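Local atomic coordinates of 3,6-diketocamphane 1,6 monooxygenase (Pseudomonas putida, PDB entry 4UWM), a protein that uses reduced FMN and molecular oxygen to convert a diketocamphane into its lactone in bacterial camphor breakdown, working as a homodimeric type II Baeyer-Villiger monooxygenase. Residues N217-S222 with R252-H257; D228-H233 with E336-W341; Y12-R17 with A348-D353. All blocks are in the same frame, centred on the assembly; numbering follows the deposited sequence.

Contact 1 (N217-S222 with R252-H257)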
ATOM      1  N   ASN A 217       8.192  -4.647  25.974  1.00 28.50           N
ATOM      2  CA  ASN A 217       9.053  -5.640  25.358  1.00 31.19           C
ATOM      3  C   ASN A 217       9.155  -5.448  23.824  1.00 31.33           C
ATOM      4  O   ASN A 217       9.335  -6.413  23.072  1.00 27.70           O
ATOM      5  CB  ASN A 217       8.582  -7.062  25.704  1.00 34.94           C
ATOM      6  CG  ASN A 217       9.687  -8.084  25.572  1.00 35.97           C
ATOM      7  OD1 ASN A 217      10.861  -7.768  25.744  1.00 37.98           O
ATOM      8  ND2 ASN A 217       9.317  -9.318  25.271  1.00 43.34           N
ATOM      9  N   PHE A 218       9.029  -4.198  23.383  1.00 29.09           N
ATOM     10  CA  PHE A 218       9.225  -3.845  21.963  1.00 29.13           C
ATOM     11  C   PHE A 218      10.711  -3.822  21.588  1.00 31.53           C
ATOM     12  O   PHE A 218      11.583  -3.786  22.462  1.00 28.31           O
ATOM     13  CB  PHE A 218       8.589  -2.480  21.660  1.00 23.45           C
ATOM     14  CG  PHE A 218       7.087  -2.460  21.773  1.00 26.60           C
ATOM     15  CD1 PHE A 218       6.345  -3.637  21.686  1.00 27.26           C
ATOM     16  CD2 PHE A 218       6.410  -1.250  21.925  1.00 27.21           C
ATOM     17  CE1 PHE A 218       4.966  -3.614  21.782  1.00 30.73           C
ATOM     18  CE2 PHE A 218       5.025  -1.222  22.022  1.00 31.89           C
ATOM     19  CZ  PHE A 218       4.304  -2.401  21.938  1.00 26.86           C
ATOM     20  N   LYS A 219      10.994  -3.829  20.287  1.00 28.02           N
ATOM     21  CA  LYS A 219      12.350  -3.697  19.772  1.00 25.53           C
ATOM     22  C   LYS A 219      12.775  -2.227  19.806  1.00 29.44           C
ATOM     23  O   LYS A 219      12.081  -1.374  19.254  1.00 26.73           O
ATOM     24  CB  LYS A 219      12.391  -4.280  18.354  1.00 26.40           C
ATOM     25  CG  LYS A 219      13.680  -4.058  17.573  1.00 34.92           C
ATOM     26  CD  LYS A 219      13.563  -4.666  16.175  1.00 31.21           C
ATOM     27  CE  LYS A 219      14.832  -4.486  15.362  1.00 31.84           C
ATOM     28  NZ  LYS A 219      15.944  -5.329  15.899  1.00 32.76           N
ATOM     29  N   PRO A 220      13.911  -1.906  20.480  1.00 27.41           N
ATOM     30  CA  PRO A 220      14.347  -0.515  20.491  1.00 24.77           C
ATOM     31  C   PRO A 220      15.214  -0.167  19.251  1.00 22.91           C
ATOM     32  O   PRO A 220      16.050  -0.961  18.825  1.00 27.12           O
ATOM     33  CB  PRO A 220      15.168  -0.433  21.791  1.00 26.08           C
ATOM     34  CG  PRO A 220      15.797  -1.796  21.890  1.00 24.98           C
ATOM     35  CD  PRO A 220      14.767  -2.760  21.338  1.00 27.11           C
ATOM     36  N   VAL A 221      14.997   1.014  18.680  1.00 23.22           N
ATOM     37  CA  VAL A 221      15.780   1.485  17.528  1.00 20.42           C
ATOM     38  C   VAL A 221      16.304   2.860  17.916  1.00 22.19           C
ATOM     39  O   VAL A 221      15.540   3.735  18.281  1.00 26.20           O
ATOM     40  CB  VAL A 221      14.924   1.577  16.215  1.00 22.27           C
ATOM     41  CG1 VAL A 221      15.801   1.951  15.020  1.00 22.07           C
ATOM     42  CG2 VAL A 221      14.216   0.267  15.932  1.00 19.99           C
ATOM     43  N   SER A 222      17.620   3.046  17.849  1.00 25.05           N
ATOM     44  CA  SER A 222      18.224   4.323  18.194  1.00 25.77           C
ATOM     45  C   SER A 222      18.950   4.903  16.988  1.00 26.85           C
ATOM     46  O   SER A 222      19.549   4.166  16.206  1.00 30.23           O
ATOM     47  CB  SER A 222      19.240   4.148  19.340  1.00 29.50           C
ATOM     48  OG  SER A 222      18.653   3.590  20.512  1.00 29.58           O
ATOM     49  N   ARG A 252      18.494  -7.327  20.106  1.00 38.40           N
ATOM     50  CA  ARG A 252      17.297  -6.770  19.482  1.00 38.61           C
ATOM     51  C   ARG A 252      17.460  -5.265  19.226  1.00 39.02           C
ATOM     52  O   ARG A 252      16.723  -4.681  18.424  1.00 37.57           O
ATOM     53  CB  ARG A 252      16.061  -7.035  20.354  1.00 33.60           C
ATOM     54  CG  ARG A 252      15.710  -8.509  20.528  1.00 31.74           C
ATOM     55  CD  ARG A 252      14.439  -8.689  21.359  1.00 33.21           C
ATOM     56  NE  ARG A 252      13.244  -8.093  20.733  1.00 35.17           N
ATOM     57  CZ  ARG A 252      12.190  -7.617  21.402  1.00 39.66           C
ATOM     58  NH1 ARG A 252      12.160  -7.647  22.730  1.00 32.81           N
ATOM     59  NH2 ARG A 252      11.148  -7.105  20.742  1.00 40.41           N
ATOM     60  N   HIS A 253      18.424  -4.644  19.908  1.00 32.45           N
ATOM     61  CA  HIS A 253      18.707  -3.224  19.734  1.00 30.21           C
ATOM     62  C   HIS A 253      19.278  -2.956  18.340  1.00 29.55           C
ATOM     63  O   HIS A 253      20.243  -3.601  17.925  1.00 31.55           O
ATOM     64  CB  HIS A 253      19.664  -2.731  20.819  1.00 30.49           C
ATOM     65  CG  HIS A 253      19.695  -1.244  20.973  1.00 35.95           C
ATOM     66  ND1 HIS A 253      20.584  -0.604  21.809  1.00 35.46           N
ATOM     67  CD2 HIS A 253      18.951  -0.265  20.399  1.00 35.90           C
ATOM     68  CE1 HIS A 253      20.382   0.701  21.750  1.00 37.44           C
ATOM     69  NE2 HIS A 253      19.396   0.933  20.903  1.00 31.54           N
ATOM     70  N   ALA A 254      18.640  -2.041  17.606  1.00 26.25           N
ATOM     71  CA  ALA A 254      19.133  -1.613  16.294  1.00 25.26           C
ATOM     72  C   ALA A 254      19.591  -0.172  16.379  1.00 23.45           C
ATOM     73  O   ALA A 254      18.918   0.671  16.978  1.00 24.55           O
ATOM     74  CB  ALA A 254      18.053  -1.784  15.221  1.00 29.66           C
ATOM     75  N   VAL A 255      20.765   0.102  15.821  1.00 26.44           N
ATOM     76  CA  VAL A 255      21.360   1.428  15.927  1.00 25.67           C
ATOM     77  C   VAL A 255      21.730   1.902  14.535  1.00 25.11           C
ATOM     78  O   VAL A 255      22.464   1.221  13.813  1.00 28.14           O
ATOM     79  CB  VAL A 255      22.619   1.454  16.837  1.00 28.94           C
ATOM     80  CG1 VAL A 255      23.169   2.883  16.940  1.00 29.06           C
ATOM     81  CG2 VAL A 255      22.288   0.936  18.226  1.00 31.71           C
ATOM     82  N   SER A 256      21.215   3.076  14.173  1.00 24.22           N
ATOM     83  CA  SER A 256      21.420   3.654  12.849  0.50 25.41           C
ATOM     84  C   SER A 256      22.688   4.514  12.811  1.00 24.99           C
ATOM     85  O   SER A 256      22.873   5.378  13.674  1.00 30.31           O
ATOM     86  CB  SER A 256      20.188   4.479  12.458  0.50 24.28           C
ATOM     87  OG  SER A 256      20.423   5.252  11.298  0.50 29.04           O
ATOM     88  N   HIS A 257      23.531   4.275  11.817  1.00 27.08           N
ATOM     89  CA  HIS A 257      24.794   4.979  11.627  1.00 30.35           C
ATOM     90  C   HIS A 257      24.919   5.333  10.157  1.00 28.71           C
ATOM     91  O   HIS A 257      24.394   4.615   9.291  1.00 28.51           O
ATOM     92  CB  HIS A 257      25.992   4.066  11.952  1.00 31.23           C
ATOM     93  CG  HIS A 257      26.201   3.799  13.410  1.00 34.96           C
ATOM     94  ND1 HIS A 257      26.923   4.646  14.224  1.00 36.82           N
ATOM     95  CD2 HIS A 257      25.815   2.765  14.191  1.00 40.21           C
ATOM     96  CE1 HIS A 257      26.957   4.151  15.450  1.00 44.07           C
ATOM     97  NE2 HIS A 257      26.296   3.006  15.455  1.00 38.51           N
TER

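Contact 2 (D228-H233 with E336-W341)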
ATOM      1  N   ASP A 228      27.037   8.966  25.082  1.00 41.65           N
ATOM      2  CA  ASP A 228      26.232   9.136  26.287  1.00 48.72           C
ATOM      3  C   ASP A 228      24.772   8.777  26.039  1.00 48.45           C
ATOM      4  O   ASP A 228      24.195   7.973  26.779  1.00 43.21           O
ATOM      5  CB  ASP A 228      26.357  10.561  26.843  1.00 51.20           C
ATOM      6  CG  ASP A 228      27.755  10.863  27.379  1.00 57.16           C
ATOM      7  OD1 ASP A 228      28.445   9.931  27.854  1.00 55.66           O
ATOM      8  OD2 ASP A 228      28.162  12.043  27.323  1.00 58.58           O
ATOM      9  N   ALA A 229      24.193   9.359  24.986  1.00 47.40           N
ATOM     10  CA  ALA A 229      22.804   9.078  24.606  1.00 40.36           C
ATOM     11  C   ALA A 229      22.612   7.604  24.310  1.00 32.20           C
ATOM     12  O   ALA A 229      21.600   7.031  24.706  1.00 41.53           O
ATOM     13  CB  ALA A 229      22.364   9.932  23.418  1.00 32.71           C
ATOM     14  N   LEU A 230      23.578   6.981  23.637  1.00 30.03           N
ATOM     15  CA  LEU A 230      23.441   5.572  23.316  1.00 30.96           C
ATOM     16  C   LEU A 230      23.361   4.743  24.597  1.00 41.74           C
ATOM     17  O   LEU A 230      22.523   3.844  24.732  1.00 38.51           O
ATOM     18  CB  LEU A 230      24.565   5.087  22.387  1.00 33.55           C
ATOM     19  CG  LEU A 230      24.371   3.670  21.821  1.00 43.31           C
ATOM     20  CD1 LEU A 230      23.052   3.538  21.059  1.00 42.14           C
ATOM     21  CD2 LEU A 230      25.539   3.240  20.943  1.00 46.89           C
ATOM     22  N   LYS A 231      24.219   5.072  25.557  1.00 46.03           N
ATOM     23  CA  LYS A 231      24.199   4.382  26.838  1.00 41.56           C
ATOM     24  C   LYS A 231      22.937   4.718  27.628  1.00 35.16           C
ATOM     25  O   LYS A 231      22.303   3.822  28.179  1.00 35.97           O
ATOM     26  CB  LYS A 231      25.477   4.676  27.632  1.00 41.13           C
ATOM     27  CG  LYS A 231      26.706   3.967  27.072  1.00 51.38           C
ATOM     28  CD  LYS A 231      27.899   4.061  28.018  1.00 57.45           C
ATOM     29  CE  LYS A 231      28.475   5.466  28.056  1.00 62.43           C
ATOM     30  NZ  LYS A 231      29.276   5.685  29.289  1.00 67.02           N
ATOM     31  N   ARG A 232      22.555   5.997  27.661  1.00 33.52           N
ATOM     32  CA  ARG A 232      21.302   6.401  28.322  1.00 33.38           C
ATOM     33  C   ARG A 232      20.072   5.673  27.749  1.00 38.47           C
ATOM     34  O   ARG A 232      19.169   5.272  28.489  1.00 42.39           O
ATOM     35  CB  ARG A 232      21.113   7.922  28.254  1.00 35.82           C
ATOM     36  CG  ARG A 232      19.980   8.469  29.122  1.00 35.43           C
ATOM     37  CD  ARG A 232      20.176   8.161  30.601  1.00 37.66           C
ATOM     38  NE  ARG A 232      18.962   8.418  31.362  1.00 38.96           N
ATOM     39  CZ  ARG A 232      18.611   7.771  32.468  1.00 41.64           C
ATOM     40  NH1 ARG A 232      19.380   6.808  32.968  1.00 45.69           N
ATOM     41  NH2 ARG A 232      17.475   8.078  33.064  1.00 42.23           N
ATOM     42  N   HIS A 233      20.042   5.503  26.428  1.00 43.63           N
ATOM     43  CA  HIS A 233      18.962   4.765  25.765  1.00 38.11           C
ATOM     44  C   HIS A 233      18.844   3.359  26.327  1.00 33.56           C
ATOM     45  O   HIS A 233      17.747   2.938  26.709  1.00 32.31           O
ATOM     46  CB  HIS A 233      19.170   4.731  24.239  1.00 37.09           C
ATOM     47  CG  HIS A 233      18.641   5.939  23.532  1.00 33.69           C
ATOM     48  ND1 HIS A 233      18.347   5.946  22.186  1.00 30.81           N
ATOM     49  CD2 HIS A 233      18.334   7.179  23.992  1.00 34.01           C
ATOM     50  CE1 HIS A 233      17.895   7.139  21.846  1.00 30.29           C
ATOM     51  NE2 HIS A 233      17.874   7.905  22.924  1.00 31.16           N
ATOM     52  N   GLU A 336      33.101  -1.700  22.966  1.00 55.21           N
ATOM     53  CA  GLU A 336      33.784  -1.632  24.258  0.50 54.34           C
ATOM     54  C   GLU A 336      33.253  -0.471  25.092  1.00 50.74           C
ATOM     55  O   GLU A 336      33.087  -0.597  26.304  1.00 53.64           O
ATOM     56  CB  GLU A 336      35.299  -1.516  24.076  0.50 60.98           C
ATOM     57  CG  GLU A 336      35.994  -2.844  23.820  0.50 69.49           C
ATOM     58  CD  GLU A 336      35.581  -3.918  24.809  0.50 67.75           C
ATOM     59  OE1 GLU A 336      34.375  -4.225  24.887  0.50 71.10           O
ATOM     60  OE2 GLU A 336      36.463  -4.458  25.506  0.50 65.54           O
ATOM     61  N   ALA A 337      32.955   0.650  24.437  1.00 44.93           N
ATOM     62  CA  ALA A 337      32.488   1.841  25.144  1.00 44.22           C
ATOM     63  C   ALA A 337      31.023   1.802  25.613  1.00 52.04           C
ATOM     64  O   ALA A 337      30.683   2.461  26.598  1.00 54.59           O
ATOM     65  CB  ALA A 337      32.756   3.089  24.314  1.00 46.77           C
ATOM     66  N   THR A 338      30.169   1.036  24.927  1.00 49.49           N
ATOM     67  CA  THR A 338      28.712   1.067  25.191  1.00 44.62           C
ATOM     68  C   THR A 338      28.085  -0.289  25.524  1.00 37.95           C
ATOM     69  O   THR A 338      26.990  -0.345  26.084  1.00 45.87           O
ATOM     70  CB  THR A 338      27.913   1.643  23.989  1.00 41.68           C
ATOM     71  OG1 THR A 338      28.039   0.760  22.863  1.00 43.50           O
ATOM     72  CG2 THR A 338      28.402   3.034  23.607  1.00 47.04           C
ATOM     73  N   GLY A 339      28.753  -1.373  25.143  1.00 41.83           N
ATOM     74  CA  GLY A 339      28.196  -2.722  25.276  1.00 40.84           C
ATOM     75  C   GLY A 339      27.751  -3.298  23.941  1.00 46.16           C
ATOM     76  O   GLY A 339      27.611  -4.515  23.794  1.00 53.01           O
ATOM     77  N   GLY A 340      27.515  -2.421  22.966  1.00 46.60           N
ATOM     78  CA  GLY A 340      27.129  -2.843  21.615  1.00 51.87           C
ATOM     79  C   GLY A 340      25.630  -2.890  21.334  1.00 43.54           C
ATOM     80  O   GLY A 340      24.818  -2.337  22.086  1.00 44.62           O
ATOM     81  N   TRP A 341      25.276  -3.554  20.235  1.00 42.40           N
ATOM     82  CA  TRP A 341      23.898  -3.626  19.737  1.00 37.76           C
ATOM     83  C   TRP A 341      23.800  -4.813  18.805  1.00 34.34           C
ATOM     84  O   TRP A 341      24.819  -5.365  18.390  1.00 36.36           O
ATOM     85  CB  TRP A 341      23.523  -2.342  18.978  1.00 36.52           C
ATOM     86  CG  TRP A 341      24.493  -1.999  17.861  1.00 33.55           C
ATOM     87  CD1 TRP A 341      24.550  -2.566  16.615  1.00 30.86           C
ATOM     88  CD2 TRP A 341      25.560  -1.044  17.913  1.00 35.86           C
ATOM     89  NE1 TRP A 341      25.579  -2.017  15.891  1.00 34.16           N
ATOM     90  CE2 TRP A 341      26.209  -1.073  16.658  1.00 30.30           C
ATOM     91  CE3 TRP A 341      26.034  -0.164  18.898  1.00 35.31           C
ATOM     92  CZ2 TRP A 341      27.305  -0.261  16.362  1.00 35.24           C
ATOM     93  CZ3 TRP A 341      27.121   0.652  18.597  1.00 32.02           C
ATOM     94  CH2 TRP A 341      27.743   0.596  17.342  1.00 34.37           C
TER

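Contact 3 (Y12-R17 with A348-D353)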
ATOM      1  N   TYR A  12      16.626   9.549   1.725  1.00 17.47           N
ATOM      2  CA  TYR A  12      17.132  10.909   1.515  1.00 18.53           C
ATOM      3  C   TYR A  12      17.378  11.093   0.013  1.00 19.78           C
ATOM      4  O   TYR A  12      18.501  10.897  -0.473  1.00 18.47           O
ATOM      5  CB  TYR A  12      18.428  11.166   2.310  1.00 20.01           C
ATOM      6  CG  TYR A  12      18.224  11.191   3.816  1.00 21.87           C
ATOM      7  CD1 TYR A  12      17.506  12.228   4.418  1.00 21.07           C
ATOM      8  CD2 TYR A  12      18.744  10.187   4.635  1.00 18.64           C
ATOM      9  CE1 TYR A  12      17.298  12.255   5.790  1.00 21.89           C
ATOM     10  CE2 TYR A  12      18.538  10.215   6.017  1.00 21.60           C
ATOM     11  CZ  TYR A  12      17.822  11.258   6.579  1.00 21.97           C
ATOM     12  OH  TYR A  12      17.599  11.330   7.937  1.00 25.75           O
ATOM     13  N   MET A  13      16.317  11.424  -0.703  1.00 15.34           N
ATOM     14  CA  MET A  13      16.364  11.577  -2.153  1.00 19.15           C
ATOM     15  C   MET A  13      16.609  13.042  -2.467  1.00 16.98           C
ATOM     16  O   MET A  13      15.932  13.911  -1.912  1.00 16.61           O
ATOM     17  CB  MET A  13      15.043  11.154  -2.818  1.00 14.53           C
ATOM     18  CG  MET A  13      14.601   9.700  -2.653  1.00 18.00           C
ATOM     19  SD  MET A  13      15.819   8.473  -3.213  1.00 22.60           S
ATOM     20  CE  MET A  13      15.793   8.695  -4.975  1.00 16.86           C
ATOM     21  N   ARG A  14      17.541  13.328  -3.390  1.00 20.19           N
ATOM     22  CA  ARG A  14      17.800  14.717  -3.813  0.70 18.79           C
ATOM     23  C   ARG A  14      16.523  15.413  -4.247  1.00 17.30           C
ATOM     24  O   ARG A  14      15.724  14.842  -5.001  1.00 19.18           O
ATOM     25  CB  ARG A  14      18.805  14.783  -4.978  0.70 21.25           C
ATOM     26  CG  ARG A  14      20.230  14.409  -4.638  0.70 23.29           C
ATOM     27  CD  ARG A  14      21.197  14.998  -5.664  0.70 24.74           C
ATOM     28  NE  ARG A  14      20.889  14.587  -7.033  0.70 23.25           N
ATOM     29  CZ  ARG A  14      21.276  13.436  -7.584  0.70 24.25           C
ATOM     30  NH1 ARG A  14      21.987  12.566  -6.882  0.70 26.39           N
ATOM     31  NH2 ARG A  14      20.939  13.148  -8.841  0.70 23.62           N
ATOM     32  N   PRO A  15      16.307  16.663  -3.795  1.00 19.84           N
ATOM     33  CA  PRO A  15      15.126  17.381  -4.262  1.00 24.65           C
ATOM     34  C   PRO A  15      15.051  17.411  -5.785  1.00 27.14           C
ATOM     35  O   PRO A  15      16.068  17.613  -6.448  1.00 24.58           O
ATOM     36  CB  PRO A  15      15.328  18.790  -3.684  1.00 24.51           C
ATOM     37  CG  PRO A  15      16.022  18.508  -2.402  1.00 23.74           C
ATOM     38  CD  PRO A  15      17.008  17.421  -2.745  1.00 20.44           C
ATOM     39  N   GLY A  16      13.864  17.149  -6.327  1.00 22.44           N
ATOM     40  CA  GLY A  16      13.708  16.984  -7.771  1.00 24.76           C
ATOM     41  C   GLY A  16      13.528  15.557  -8.281  1.00 25.24           C
ATOM     42  O   GLY A  16      13.030  15.357  -9.399  1.00 23.68           O
ATOM     43  N   ARG A  17      13.956  14.563  -7.499  1.00 22.41           N
ATOM     44  CA  ARG A  17      13.690  13.168  -7.839  1.00 20.44           C
ATOM     45  C   ARG A  17      12.175  12.940  -7.964  1.00 18.98           C
ATOM     46  O   ARG A  17      11.392  13.470  -7.172  1.00 19.47           O
ATOM     47  CB  ARG A  17      14.271  12.213  -6.787  1.00 22.93           C
ATOM     48  CG  ARG A  17      15.785  12.167  -6.699  1.00 26.53           C
ATOM     49  CD  ARG A  17      16.409  11.595  -7.948  1.00 23.98           C
ATOM     50  NE  ARG A  17      17.695  10.996  -7.652  1.00 26.45           N
ATOM     51  CZ  ARG A  17      18.579  10.652  -8.574  1.00 20.28           C
ATOM     52  NH1 ARG A  17      18.311  10.865  -9.845  1.00 22.27           N
ATOM     53  NH2 ARG A  17      19.712  10.080  -8.224  1.00 22.39           N
ATOM     54  N   ALA A 348      20.610   4.637   4.073  1.00 25.87           N
ATOM     55  CA  ALA A 348      20.705   4.615   2.618  1.00 23.94           C
ATOM     56  C   ALA A 348      20.696   6.034   2.071  1.00 29.55           C
ATOM     57  O   ALA A 348      19.905   6.882   2.514  1.00 30.49           O
ATOM     58  CB  ALA A 348      19.580   3.784   2.001  1.00 21.89           C
ATOM     59  N   HIS A 349      21.597   6.312   1.129  1.00 24.04           N
ATOM     60  CA  HIS A 349      21.621   7.628   0.497  1.00 21.30           C
ATOM     61  C   HIS A 349      21.336   7.577  -1.003  1.00 18.43           C
ATOM     62  O   HIS A 349      21.242   6.508  -1.576  1.00 20.69           O
ATOM     63  CB  HIS A 349      22.931   8.350   0.826  1.00 19.96           C
ATOM     64  CG  HIS A 349      22.882   9.036   2.144  1.00 15.98           C
ATOM     65  ND1 HIS A 349      22.380  10.308   2.297  1.00 17.52           N
ATOM     66  CD2 HIS A 349      23.169   8.590   3.387  1.00 16.11           C
ATOM     67  CE1 HIS A 349      22.419  10.643   3.574  1.00 14.95           C
ATOM     68  NE2 HIS A 349      22.907   9.622   4.255  1.00 16.30           N
ATOM     69  N   ASP A 350      21.178   8.735  -1.632  1.00 18.13           N
ATOM     70  CA  ASP A 350      20.735   8.774  -3.018  1.00 17.05           C
ATOM     71  C   ASP A 350      21.882   8.453  -3.992  1.00 23.93           C
ATOM     72  O   ASP A 350      22.510   9.366  -4.541  1.00 23.00           O
ATOM     73  CB  ASP A 350      20.105  10.130  -3.349  1.00 18.95           C
ATOM     74  CG  ASP A 350      19.435  10.150  -4.711  1.00 15.73           C
ATOM     75  OD1 ASP A 350      19.638   9.226  -5.506  1.00 19.01           O
ATOM     76  OD2 ASP A 350      18.701  11.100  -4.977  1.00 19.02           O
ATOM     77  N   TYR A 351      22.103   7.156  -4.192  1.00 22.02           N
ATOM     78  CA  TYR A 351      23.069   6.606  -5.142  1.00 27.15           C
ATOM     79  C   TYR A 351      22.408   6.018  -6.380  1.00 25.50           C
ATOM     80  O   TYR A 351      23.010   5.219  -7.123  1.00 24.40           O
ATOM     81  CB  TYR A 351      23.884   5.518  -4.459  1.00 24.41           C
ATOM     82  CG  TYR A 351      25.122   6.028  -3.779  1.00 28.95           C
ATOM     83  CD1 TYR A 351      26.310   6.225  -4.500  1.00 33.26           C
ATOM     84  CD2 TYR A 351      25.125   6.293  -2.414  1.00 30.10           C
ATOM     85  CE1 TYR A 351      27.463   6.682  -3.869  1.00 29.99           C
ATOM     86  CE2 TYR A 351      26.268   6.749  -1.776  1.00 33.40           C
ATOM     87  CZ  TYR A 351      27.433   6.931  -2.507  1.00 34.47           C
ATOM     88  OH  TYR A 351      28.549   7.386  -1.860  1.00 33.65           O
ATOM     89  N   TYR A 352      21.170   6.432  -6.613  1.00 21.08           N
ATOM     90  CA  TYR A 352      20.376   5.891  -7.697  1.00 20.63           C
ATOM     91  C   TYR A 352      21.059   6.055  -9.069  1.00 22.98           C
ATOM     92  O   TYR A 352      20.961   5.151  -9.898  1.00 22.07           O
ATOM     93  CB  TYR A 352      19.027   6.589  -7.739  1.00 18.19           C
ATOM     94  CG  TYR A 352      18.064   6.084  -8.789  1.00 17.64           C
ATOM     95  CD1 TYR A 352      17.737   4.730  -8.890  1.00 20.10           C
ATOM     96  CD2 TYR A 352      17.451   6.974  -9.662  1.00 16.58           C
ATOM     97  CE1 TYR A 352      16.821   4.280  -9.829  1.00 19.82           C
ATOM     98  CE2 TYR A 352      16.544   6.530 -10.607  1.00 20.80           C
ATOM     99  CZ  TYR A 352      16.217   5.190 -10.672  1.00 22.15           C
ATOM    100  OH  TYR A 352      15.296   4.769 -11.605  1.00 21.19           O
ATOM    101  N   ASP A 353      21.734   7.190  -9.291  1.00 25.82           N
ATOM    102  CA  ASP A 353      22.422   7.440 -10.602  1.00 26.00           C
ATOM    103  C   ASP A 353      23.628   6.556 -10.864  1.00 23.87           C
ATOM    104  O   ASP A 353      23.930   6.246 -12.021  1.00 30.52           O
ATOM    105  CB  ASP A 353      22.844   8.898 -10.760  1.00 21.81           C
ATOM    106  CG  ASP A 353      21.672   9.830 -10.965  1.00 27.85           C
ATOM    107  OD1 ASP A 353      20.602   9.365 -11.398  1.00 30.86           O
ATOM    108  OD2 ASP A 353      21.824  11.045 -10.720  1.00 29.69           O
TER
HETATM  109  O   HOH W   1      21.067  11.234  -0.148  1.00 16.86           O
HETATM  110  O   HOH W   2      18.086   7.866  -0.063  1.00 36.18           O
HETATM  111  O   HOH W   3      22.818  12.092  -4.404  0.70 22.02           O
HETATM  112  O   HOH W   4      22.567   9.355  -7.451  1.00 23.84           O

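Contact 1 (N217-S222 with R252-H257)
The guanidinium of R252 meets the backbone carbonyl of N217 at its edge and in its plane, while the imidazole of H253 carries CG2 of V255, two residues along its own strand, over the centre of one face and takes the hydroxyl of S222 at its edge. NH1 and NH2 of R252 both donate to N217 O, NH2 at 3.0 Å, arriving from the same face of the carbonyl plane. The carboxamide of N217 stands nearly upright to the guanidinium, the planes 78° apart, and NH1 gives its OD1 a weak bond. NH2 also forms a salt bridge with E197, and N217 closes the preceding helix with a Schellman motif, so the arginine ties a helix end to the neighbouring strand start. K219 runs out extended and bends only at its last torsion (chi4 70°), which sets NZ 2.7 Å from R252 O. Further along, the chains pair as parallel strands of the TIM barrel of the bacterial luciferase family, the two ends of a beta-alpha-beta unit whose helix is 227-244. A254 N donates to P220 O, S222 N to A254 O (2.8 Å), and S256 N to S222 O. V221 and A254 share one face of the sheet, where V221 also lies beside the FMN-binding residues M76 and T201. On the other face, S222 OG and H253 NE2 are hydrogen-bonded at 2.8 Å, and the same hydroxyl bonds to H233 of the covering helix. CG of P220 rests 3.8 Å from H253 CD2.

Contact 2 (D228-H233 with E336-W341)
On the outer, helical layer of the barrel, L230 and K231 of helix 227-244 pack against T338, where helix 324-338 ends, and against W341 in the loop that follows. One methyl of L230 does most of the work: CD2 lies 3.9 Å from T338 CG2 and 3.8 Å from W341 CZ3, with the leucine crossing both side chains at about a right angle. Its CG is anti to the backbone N (chi1 -171°), which carries CD2 out toward T338 and W341. K231 lies across the threonine from the next position, its CG 4.0 Å from T338 CG2, and its CD comes within 3.5 Å of A337 O, a contact of aliphatic chain with carbonyl. At the helix end T338 forms an ST turn, its OG1 accepting from G340 N at 3.2 Å; the hydroxyl also bonds to L334 O, one turn back. G339 and G340, both with positive phi, then carry the chain toward strand 343-347. Replacing T338, an alanine here removes the methyl that L230 and K231 touch and the hydroxyl, and is likely to open a gap between the helices and leave G340 N without this acceptor. Beneath, V255 of strand 254-261 meets both L230 and W341.

Contact 3 (Y12-R17 with A348-D353)
D350 swings its carboxylate toward R14 and R17 because its CG lies opposite the backbone N (chi1 -171°), and a bend at chi2 (-66°) turns the R17 chain to meet it from the opposite direction. The grip is side-on and twofold: R17 NE donates to D350 OD2 on its syn lone pair at 2.9 Å, and NH2 to OD1 at 2.8 Å. OD2 receives a second bond through its anti lone pair, from the backbone R14 N at 3.0 Å, so backbone and side chain together fix the carboxylate. D353 extends the network, OD1 accepting from R17 NH1 at 3.1 Å and OD2 from R14 NH2 at 3.0 Å, each nitrogen standing above the carboxylate plane. The R17 guanidinium is layered: Y352 CD2 lies over one face and R14 NH2 over the other, each offset toward the rim, both arginines being drawn in by the two aspartates. The hydroxyl of Y352 bonds to D24. Waters bridge the loops, one joining Y12 O, H349 ND1 and D350 N, another R14 NH1 and D350 O. The rings of Y12 and H349 lie nearly parallel, 17° apart, but slid so far that they barely overlap; CD2 of Y12 is 3.9 Å from H349 CE1. Y12 also meets the FMN-binding H10 and lies near the flavin. A type II turn from R14 to R17 brings both arginines to the network, which clasps the loops following neighbouring barrel strands 4-9 and 343-347, at the C-terminal strand ends, where TIM barrels carry their active sites.

Overall arrangement
Contact 1 is the most deeply buried of the three, whereas contacts 2 and 3 each lie about 18 Å from the chain centre and are partly buried. Contacts 1 and 2 share a beta-alpha-beta unit: the first pairs its strands, the second packs its helix against the end of another. They touch where S222 meets H233 and where W341 packs on V255 and H257. Contact 3 stands apart, its nearest atoms about 6 Å from contact 1 and 14 Å from contact 2, and it joins distant parts of the sequence. Chemistry follows place: a backbone ladder flanked by polar side-chain bonds in the barrel wall, apolar packing between outer helices, and salt bridges and bridging waters between loops.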